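Local coordinates for protein 4-hydroxy-3-methylbut-2-enyl diphosphate reductase (Aquifex aeolicus, PDB 3DNF) that catalyses the last step of the non-mevalonate isoprenoid pathway, reducing hydroxymethylbutenyl diphosphate to isopentenyl and dimethylallyl diphosphate at an iron-sulfur cluster, at residues Asp67-Arg72 with Leu89-Ala94; Glu209-Ile214 with Val255-Ile260. One frame throughout, in Å; residues are numbered along the deposited sequence.

Contact 1: residues Asp67-Arg72 with Leu89-Ala94; sequences DTVIIR and LKVIDA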
ATOM      1  N   ASP B  67     -45.292   1.235  11.564  1.00 30.10           N
ATOM      2  CA  ASP B  67     -44.870   1.062  10.166  1.00 30.34           C
ATOM      3  C   ASP B  67     -43.533   0.290  10.049  1.00 29.51           C
ATOM      4  O   ASP B  67     -42.789   0.172  11.015  1.00 30.54           O
ATOM      5  CB  ASP B  67     -44.769   2.398   9.381  1.00 29.61           C
ATOM      6  CG  ASP B  67     -46.135   3.043   9.103  1.00 31.30           C
ATOM      7  OD1 ASP B  67     -47.204   2.361   9.213  1.00 31.11           O
ATOM      8  OD2 ASP B  67     -46.137   4.247   8.760  1.00 31.26           O
ATOM      9  N   THR B  68     -43.254  -0.242   8.868  1.00 28.60           N
ATOM     10  CA  THR B  68     -42.002  -0.995   8.650  1.00 28.47           C
ATOM     11  C   THR B  68     -41.074  -0.080   7.860  1.00 28.29           C
ATOM     12  O   THR B  68     -41.508   0.598   6.927  1.00 30.09           O
ATOM     13  CB  THR B  68     -42.249  -2.280   7.831  1.00 28.60           C
ATOM     14  OG1 THR B  68     -42.999  -3.195   8.625  1.00 30.14           O
ATOM     15  CG2 THR B  68     -40.893  -2.961   7.415  1.00 28.63           C
ATOM     16  N   VAL B  69     -39.814   0.021   8.294  1.00 29.95           N
ATOM     17  CA  VAL B  69     -38.832   0.722   7.459  0.60 27.87           C
ATOM     18  C   VAL B  69     -37.667  -0.212   7.155  1.00 29.30           C
ATOM     19  O   VAL B  69     -37.196  -0.969   8.007  1.00 29.59           O
ATOM     20  CB  VAL B  69     -38.304   2.048   8.088  0.60 28.03           C
ATOM     21  CG1 VAL B  69     -39.406   3.129   8.107  0.60 26.55           C
ATOM     22  CG2 VAL B  69     -37.788   1.744   9.457  0.60 27.17           C
ATOM     23  N   ILE B  70     -37.262  -0.192   5.880  1.00 28.99           N
ATOM     24  CA  ILE B  70     -36.167  -1.038   5.366  1.00 30.08           C
ATOM     25  C   ILE B  70     -34.894  -0.233   5.127  1.00 30.62           C
ATOM     26  O   ILE B  70     -34.857   0.724   4.300  1.00 30.84           O
ATOM     27  CB  ILE B  70     -36.594  -1.820   4.104  1.00 30.27           C
ATOM     28  CG1 ILE B  70     -37.855  -2.671   4.422  1.00 31.06           C
ATOM     29  CG2 ILE B  70     -35.436  -2.718   3.587  1.00 30.92           C
ATOM     30  CD1 ILE B  70     -38.776  -2.816   3.239  1.00 36.67           C
ATOM     31  N   ILE B  71     -33.859  -0.590   5.874  1.00 32.66           N
ATOM     32  CA  ILE B  71     -32.528   0.082   5.711  1.00 33.17           C
ATOM     33  C   ILE B  71     -31.937  -0.399   4.376  1.00 31.90           C
ATOM     34  O   ILE B  71     -31.913  -1.599   4.140  1.00 32.58           O
ATOM     35  CB  ILE B  71     -31.595  -0.277   6.862  1.00 33.46           C
ATOM     36  CG1 ILE B  71     -32.208   0.217   8.202  1.00 33.78           C
ATOM     37  CG2 ILE B  71     -30.126   0.293   6.604  1.00 34.14           C
ATOM     38  CD1 ILE B  71     -31.374  -0.101   9.439  1.00 35.39           C
ATOM     39  N   ARG B  72     -31.444   0.531   3.542  1.00 32.84           N
ATOM     40  CA  ARG B  72     -30.946   0.148   2.238  0.70 33.56           C
ATOM     41  C   ARG B  72     -29.601  -0.564   2.344  1.00 33.50           C
ATOM     42  O   ARG B  72     -28.961  -0.570   3.416  1.00 34.06           O
ATOM     43  CB  ARG B  72     -30.845   1.359   1.301  0.70 33.18           C
ATOM     44  CG  ARG B  72     -32.199   2.093   1.071  0.70 36.51           C
ATOM     45  CD  ARG B  72     -32.068   3.129  -0.005  0.70 38.66           C
ATOM     46  NE  ARG B  72     -31.141   4.215   0.336  0.70 43.03           N
ATOM     47  CZ  ARG B  72     -31.145   5.407  -0.256  0.70 42.90           C
ATOM     48  NH1 ARG B  72     -32.051   5.700  -1.169  0.70 40.01           N
ATOM     49  NH2 ARG B  72     -30.262   6.334   0.105  0.70 47.93           N
ATOM     50  N   LEU B  89     -40.893   1.751  15.122  1.00 29.58           N
ATOM     51  CA  LEU B  89     -40.975   1.221  13.791  1.00 30.12           C
ATOM     52  C   LEU B  89     -40.440  -0.209  13.761  1.00 30.75           C
ATOM     53  O   LEU B  89     -39.498  -0.531  14.503  1.00 30.57           O
ATOM     54  CB  LEU B  89     -40.165   2.120  12.857  1.00 29.25           C
ATOM     55  CG  LEU B  89     -40.535   3.599  12.753  1.00 32.30           C
ATOM     56  CD1 LEU B  89     -39.424   4.370  12.009  1.00 32.80           C
ATOM     57  CD2 LEU B  89     -41.874   3.744  12.056  1.00 36.26           C
ATOM     58  N   LYS B  90     -41.035  -1.072  12.926  1.00 29.94           N
ATOM     59  CA  LYS B  90     -40.400  -2.343  12.610  1.00 31.63           C
ATOM     60  C   LYS B  90     -39.267  -2.116  11.604  1.00 32.04           C
ATOM     61  O   LYS B  90     -39.522  -1.734  10.451  1.00 32.70           O
ATOM     62  CB  LYS B  90     -41.430  -3.344  12.057  1.00 32.04           C
ATOM     63  CG  LYS B  90     -40.817  -4.648  11.566  1.00 33.57           C
ATOM     64  CD  LYS B  90     -41.893  -5.643  11.082  1.00 35.48           C
ATOM     65  CE  LYS B  90     -42.564  -6.284  12.312  1.00 40.70           C
ATOM     66  NZ  LYS B  90     -43.522  -7.365  11.926  1.00 42.83           N
ATOM     67  N   VAL B  91     -38.037  -2.335  12.061  1.00 32.04           N
ATOM     68  CA  VAL B  91     -36.845  -1.985  11.297  1.00 33.06           C
ATOM     69  C   VAL B  91     -36.304  -3.266  10.708  1.00 33.99           C
ATOM     70  O   VAL B  91     -35.922  -4.205  11.443  1.00 35.24           O
ATOM     71  CB  VAL B  91     -35.778  -1.249  12.151  1.00 32.41           C
ATOM     72  CG1 VAL B  91     -34.522  -0.989  11.265  1.00 34.68           C
ATOM     73  CG2 VAL B  91     -36.367   0.075  12.713  1.00 35.16           C
ATOM     74  N   ILE B  92     -36.311  -3.320   9.382  1.00 34.20           N
ATOM     75  CA  ILE B  92     -35.682  -4.408   8.637  1.00 34.33           C
ATOM     76  C   ILE B  92     -34.314  -3.965   8.124  1.00 31.99           C
ATOM     77  O   ILE B  92     -34.210  -3.042   7.314  1.00 32.91           O
ATOM     78  CB  ILE B  92     -36.533  -4.841   7.433  1.00 33.66           C
ATOM     79  CG1 ILE B  92     -38.037  -4.967   7.802  1.00 36.92           C
ATOM     80  CG2 ILE B  92     -35.941  -6.100   6.741  1.00 34.63           C
ATOM     81  CD1 ILE B  92     -38.564  -6.324   8.089  1.00 37.79           C
ATOM     82  N   ASP B  93     -33.281  -4.665   8.565  1.00 32.54           N
ATOM     83  CA  ASP B  93     -31.933  -4.255   8.196  1.00 33.17           C
ATOM     84  C   ASP B  93     -31.519  -4.996   6.940  1.00 32.90           C
ATOM     85  O   ASP B  93     -31.115  -6.149   7.034  1.00 33.70           O
ATOM     86  CB  ASP B  93     -30.918  -4.526   9.296  1.00 32.96           C
ATOM     87  CG  ASP B  93     -29.538  -3.956   8.964  1.00 33.05           C
ATOM     88  OD1 ASP B  93     -29.430  -3.251   7.933  1.00 34.34           O
ATOM     89  OD2 ASP B  93     -28.616  -4.115   9.787  1.00 34.50           O
ATOM     90  N   ALA B  94     -31.519  -4.294   5.800  1.00 33.18           N
ATOM     91  CA  ALA B  94     -31.100  -4.891   4.545  1.00 33.00           C
ATOM     92  C   ALA B  94     -29.715  -4.368   4.101  1.00 33.20           C
ATOM     93  O   ALA B  94     -29.353  -4.478   2.942  1.00 34.56           O
ATOM     94  CB  ALA B  94     -32.140  -4.672   3.442  1.00 30.75           C
TER

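Contact 2: residues Glu209-Ile214 with Val255-Ile260; sequences EVDVMI and VKRVGI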
ATOM      1  N   GLU B 209     -17.526 -13.574 -28.317  1.00 31.65           N
ATOM      2  CA  GLU B 209     -18.062 -14.919 -28.478  1.00 31.76           C
ATOM      3  C   GLU B 209     -19.507 -14.889 -29.005  1.00 31.40           C
ATOM      4  O   GLU B 209     -20.176 -15.924 -29.072  1.00 31.40           O
ATOM      5  CB  GLU B 209     -18.005 -15.603 -27.108  1.00 31.93           C
ATOM      6  CG  GLU B 209     -17.902 -17.114 -27.091  1.00 32.70           C
ATOM      7  CD  GLU B 209     -17.699 -17.664 -25.677  1.00 32.66           C
ATOM      8  OE1 GLU B 209     -16.899 -18.619 -25.528  1.00 34.62           O
ATOM      9  OE2 GLU B 209     -18.328 -17.145 -24.720  1.00 35.07           O
ATOM     10  N   VAL B 210     -19.977 -13.692 -29.369  1.00 31.04           N
ATOM     11  CA  VAL B 210     -21.338 -13.465 -29.884  1.00 30.67           C
ATOM     12  C   VAL B 210     -21.312 -12.451 -31.037  1.00 30.63           C
ATOM     13  O   VAL B 210     -20.338 -11.714 -31.204  1.00 30.52           O
ATOM     14  CB  VAL B 210     -22.345 -12.959 -28.778  1.00 30.77           C
ATOM     15  CG1 VAL B 210     -22.530 -13.983 -27.650  1.00 30.69           C
ATOM     16  CG2 VAL B 210     -21.930 -11.594 -28.211  1.00 29.81           C
ATOM     17  N   ASP B 211     -22.386 -12.408 -31.824  1.00 30.63           N
ATOM     18  CA  ASP B 211     -22.495 -11.447 -32.922  1.00 30.62           C
ATOM     19  C   ASP B 211     -22.837 -10.031 -32.463  1.00 30.68           C
ATOM     20  O   ASP B 211     -22.208  -9.065 -32.899  1.00 30.96           O
ATOM     21  CB  ASP B 211     -23.495 -11.932 -33.969  1.00 30.83           C
ATOM     22  CG  ASP B 211     -22.934 -13.131 -34.765  1.00 30.88           C
ATOM     23  OD1 ASP B 211     -21.698 -12.908 -35.328  1.00 30.70           O
ATOM     24  OD2 ASP B 211     -23.715 -14.300 -34.825  1.00 32.30           O
ATOM     25  N   VAL B 212     -23.828  -9.910 -31.584  1.00 30.61           N
ATOM     26  CA  VAL B 212     -24.230  -8.609 -31.056  1.00 30.35           C
ATOM     27  C   VAL B 212     -24.236  -8.664 -29.545  1.00 30.05           C
ATOM     28  O   VAL B 212     -24.636  -9.671 -28.958  1.00 29.98           O
ATOM     29  CB  VAL B 212     -25.631  -8.157 -31.577  1.00 30.78           C
ATOM     30  CG1 VAL B 212     -26.617  -9.324 -31.600  1.00 32.06           C
ATOM     31  CG2 VAL B 212     -26.206  -7.002 -30.740  1.00 30.39           C
ATOM     32  N   MET B 213     -23.759  -7.577 -28.944  1.00 29.55           N
ATOM     33  CA  MET B 213     -23.802  -7.368 -27.506  1.00 29.76           C
ATOM     34  C   MET B 213     -24.825  -6.289 -27.167  1.00 29.29           C
ATOM     35  O   MET B 213     -24.794  -5.194 -27.732  1.00 28.56           O
ATOM     36  CB  MET B 213     -22.410  -6.971 -26.996  1.00 29.84           C
ATOM     37  CG  MET B 213     -21.507  -8.146 -26.649  1.00 30.46           C
ATOM     38  SD  MET B 213     -22.215  -9.227 -25.363  1.00 32.68           S
ATOM     39  CE  MET B 213     -22.142  -8.229 -23.871  1.00 31.40           C
ATOM     40  N   ILE B 214     -25.738  -6.617 -26.252  1.00 29.71           N
ATOM     41  CA  ILE B 214     -26.689  -5.656 -25.680  1.00 29.83           C
ATOM     42  C   ILE B 214     -26.340  -5.360 -24.222  1.00 29.54           C
ATOM     43  O   ILE B 214     -26.256  -6.274 -23.402  1.00 29.65           O
ATOM     44  CB  ILE B 214     -28.165  -6.163 -25.756  1.00 29.75           C
ATOM     45  CG1 ILE B 214     -28.551  -6.570 -27.189  1.00 29.39           C
ATOM     46  CG2 ILE B 214     -29.139  -5.123 -25.161  1.00 29.79           C
ATOM     47  CD1 ILE B 214     -28.406  -5.467 -28.267  1.00 28.12           C
ATOM     48  N   VAL B 255     -28.031 -12.841 -37.428  1.00 39.00           N
ATOM     49  CA  VAL B 255     -27.315 -13.108 -36.177  1.00 39.00           C
ATOM     50  C   VAL B 255     -27.544 -14.557 -35.724  1.00 38.89           C
ATOM     51  O   VAL B 255     -28.616 -15.122 -35.954  1.00 38.92           O
ATOM     52  CB  VAL B 255     -27.752 -12.114 -35.065  1.00 38.95           C
ATOM     53  CG1 VAL B 255     -27.075 -12.426 -33.738  1.00 39.34           C
ATOM     54  CG2 VAL B 255     -27.445 -10.684 -35.481  1.00 39.21           C
ATOM     55  N   LYS B 256     -26.533 -15.151 -35.091  1.00 38.64           N
ATOM     56  CA  LYS B 256     -26.652 -16.496 -34.532  1.00 38.39           C
ATOM     57  C   LYS B 256     -26.646 -16.458 -33.006  1.00 37.94           C
ATOM     58  O   LYS B 256     -27.523 -17.038 -32.364  1.00 38.10           O
ATOM     59  CB  LYS B 256     -25.528 -17.399 -35.035  1.00 38.48           C
ATOM     60  CG  LYS B 256     -25.764 -18.880 -34.779  1.00 39.44           C
ATOM     61  CD  LYS B 256     -24.499 -19.699 -35.013  1.00 40.54           C
ATOM     62  CE  LYS B 256     -23.603 -19.671 -33.776  1.00 40.29           C
ATOM     63  NZ  LYS B 256     -22.344 -20.422 -34.016  1.00 41.12           N
ATOM     64  N   ARG B 257     -25.652 -15.783 -32.433  1.00 37.56           N
ATOM     65  CA  ARG B 257     -25.579 -15.606 -30.980  1.00 36.89           C
ATOM     66  C   ARG B 257     -25.736 -14.139 -30.570  1.00 36.27           C
ATOM     67  O   ARG B 257     -25.058 -13.258 -31.112  1.00 36.05           O
ATOM     68  CB  ARG B 257     -24.259 -16.138 -30.419  1.00 37.06           C
ATOM     69  CG  ARG B 257     -24.024 -17.626 -30.565  1.00 38.09           C
ATOM     70  CD  ARG B 257     -22.548 -17.924 -30.349  1.00 39.62           C
ATOM     71  NE  ARG B 257     -21.709 -16.893 -30.968  1.00 40.64           N
ATOM     72  CZ  ARG B 257     -20.923 -17.071 -32.027  1.00 40.77           C
ATOM     73  NH1 ARG B 257     -20.824 -18.260 -32.610  1.00 41.82           N
ATOM     74  NH2 ARG B 257     -20.214 -16.051 -32.500  1.00 40.61           N
ATOM     75  N   VAL B 258     -26.637 -13.895 -29.617  1.00 35.63           N
ATOM     76  CA  VAL B 258     -26.802 -12.574 -28.991  1.00 34.85           C
ATOM     77  C   VAL B 258     -26.367 -12.620 -27.528  1.00 34.44           C
ATOM     78  O   VAL B 258     -26.782 -13.507 -26.778  1.00 34.27           O
ATOM     79  CB  VAL B 258     -28.272 -12.078 -29.035  1.00 35.01           C
ATOM     80  CG1 VAL B 258     -28.385 -10.651 -28.456  1.00 34.15           C
ATOM     81  CG2 VAL B 258     -28.828 -12.145 -30.455  1.00 34.50           C
ATOM     82  N   GLY B 259     -25.534 -11.660 -27.134  1.00 33.92           N
ATOM     83  CA  GLY B 259     -25.172 -11.481 -25.730  1.00 33.05           C
ATOM     84  C   GLY B 259     -25.902 -10.324 -25.059  1.00 32.95           C
ATOM     85  O   GLY B 259     -26.085  -9.257 -25.655  1.00 32.46           O
ATOM     86  N   ILE B 260     -26.338 -10.545 -23.820  1.00 32.18           N
ATOM     87  CA  ILE B 260     -26.982  -9.499 -23.023  1.00 32.47           C
ATOM     88  C   ILE B 260     -26.307  -9.364 -21.669  1.00 31.99           C
ATOM     89  O   ILE B 260     -26.100 -10.355 -20.944  1.00 31.65           O
ATOM     90  CB  ILE B 260     -28.493  -9.770 -22.766  1.00 32.05           C
ATOM     91  CG1 ILE B 260     -29.272  -9.912 -24.077  1.00 33.15           C
ATOM     92  CG2 ILE B 260     -29.104  -8.664 -21.899  1.00 32.84           C
ATOM     93  CD1 ILE B 260     -30.727 -10.339 -23.876  1.00 33.17           C
TER

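Contact 1: residues Asp67-Arg72 with Leu89-Ala94
Val69 and Ile71 lock onto Ile92 from one side of a parallel beta ladder: Ile92 N gives its hydrogen to Val69 O at 2.9 Å, with an N-H...O angle of 165°, and Ile92 O accepts from Ile71 N. Strands 68-71 and 90-93, joined through helix 78-86, form a beta-alpha-beta unit, and the axes of these short segments make an angle of 22°. The ladder starts with Lys90 N on Asp67 O and Val69 N on Lys90 O.

On the face of Val69, Ile71 and Val91, Ile71 reaches out through an extended chain (chi2 179°) that sets CD1 3.7 Å from Val91 CG1, while its CB and CG2 lie against Asp93 OD1, itself hydrogen-bonded to Thr95 OG1. Cutting Ile71 back to an alanine removes CG1, CG2 and CD1, which would probably leave Val91 CG1 without its methyl partner and open a gap beside Asp93. In the conformer given, Val69 CG2 is shared between Val91 CG2 and Leu89 CD1. Helix 78-86 packs on this layer, Leu84 meeting both Leu89 and Val91.

The other face carries Thr68, Ile70 and Ile92. Thr68 turns CG2 to Ile92 CG1 at 3.5 Å, and its OG1 shares a hydrogen bond with Ser30 OG; helix 14-26 covers Ile70 and Ile92. Where strand 68-71 ends, the ladder closes with a weak bond, Ala94 N to Ile71 O at 3.2 Å.

Contact 2: residues Glu209-Ile214 with Val255-Ile260
Asp211 meets Val255, Lys256 and Arg257 through its side chain. Asp211 CB lies 3.5 Å from Arg257 O and about as close to Val255 CG1. With CG beside the backbone N (chi1 -71°), the carboxylate swings toward the loop residues 255-256 that lead into the strand. OD2 accepts from Lys256 N at 3.0 Å, on its anti side and somewhat out of the carboxylate plane. A weak second bond reaches the same OD2 from Arg257 N at 3.4 Å. OD1 lies 4.5 Å from Arg257 NH2, well off the guanidinium plane, so that at most a through-space attraction between the charges is likely, with no N-H aimed at OD1. The backbone answers in the reverse direction, Asp211 N donating to Arg257 O.

Further along, Gly259 N bonds to Val212 O at 2.8 Å and Gly259 O accepts from Ile214 N. Met213, bent at chi2 and chi3, curls SD back to 3.7 Å from Gly259 CA; a modelled CB on Gly259 would collide with that sulfur. Val212 CG1 meets Val258 CG2 at 3.8 Å on the other face, where Ile278 of helix 268-281 packs on Val258 and Ile214. The two strands are the central pair of a four-stranded parallel sheet, the core of an open alpha/beta lobe.

How the contacts relate
Both contacts pair parallel strands with similar twist, but they belong to different sheets, on opposite sides of the chain's centre with centres 41 Å apart and no shared element. Contact 1 joins an inner strand to an outermost one across a single helical crossover; contact 2 pairs two inner strands with 40 residues between its segments, including helix 222-234 and strand 238-241. Each is partly buried. Side-chain chemistry across contact 1 is mainly aliphatic on both faces, whereas contact 2 adds a carboxylate grip on backbone N-H groups at its exposed beginning and a glycine opposite methionine further in. Only contact 1 approaches the predicted substrate site, through Arg72 near His74; contact 2 lies away from it.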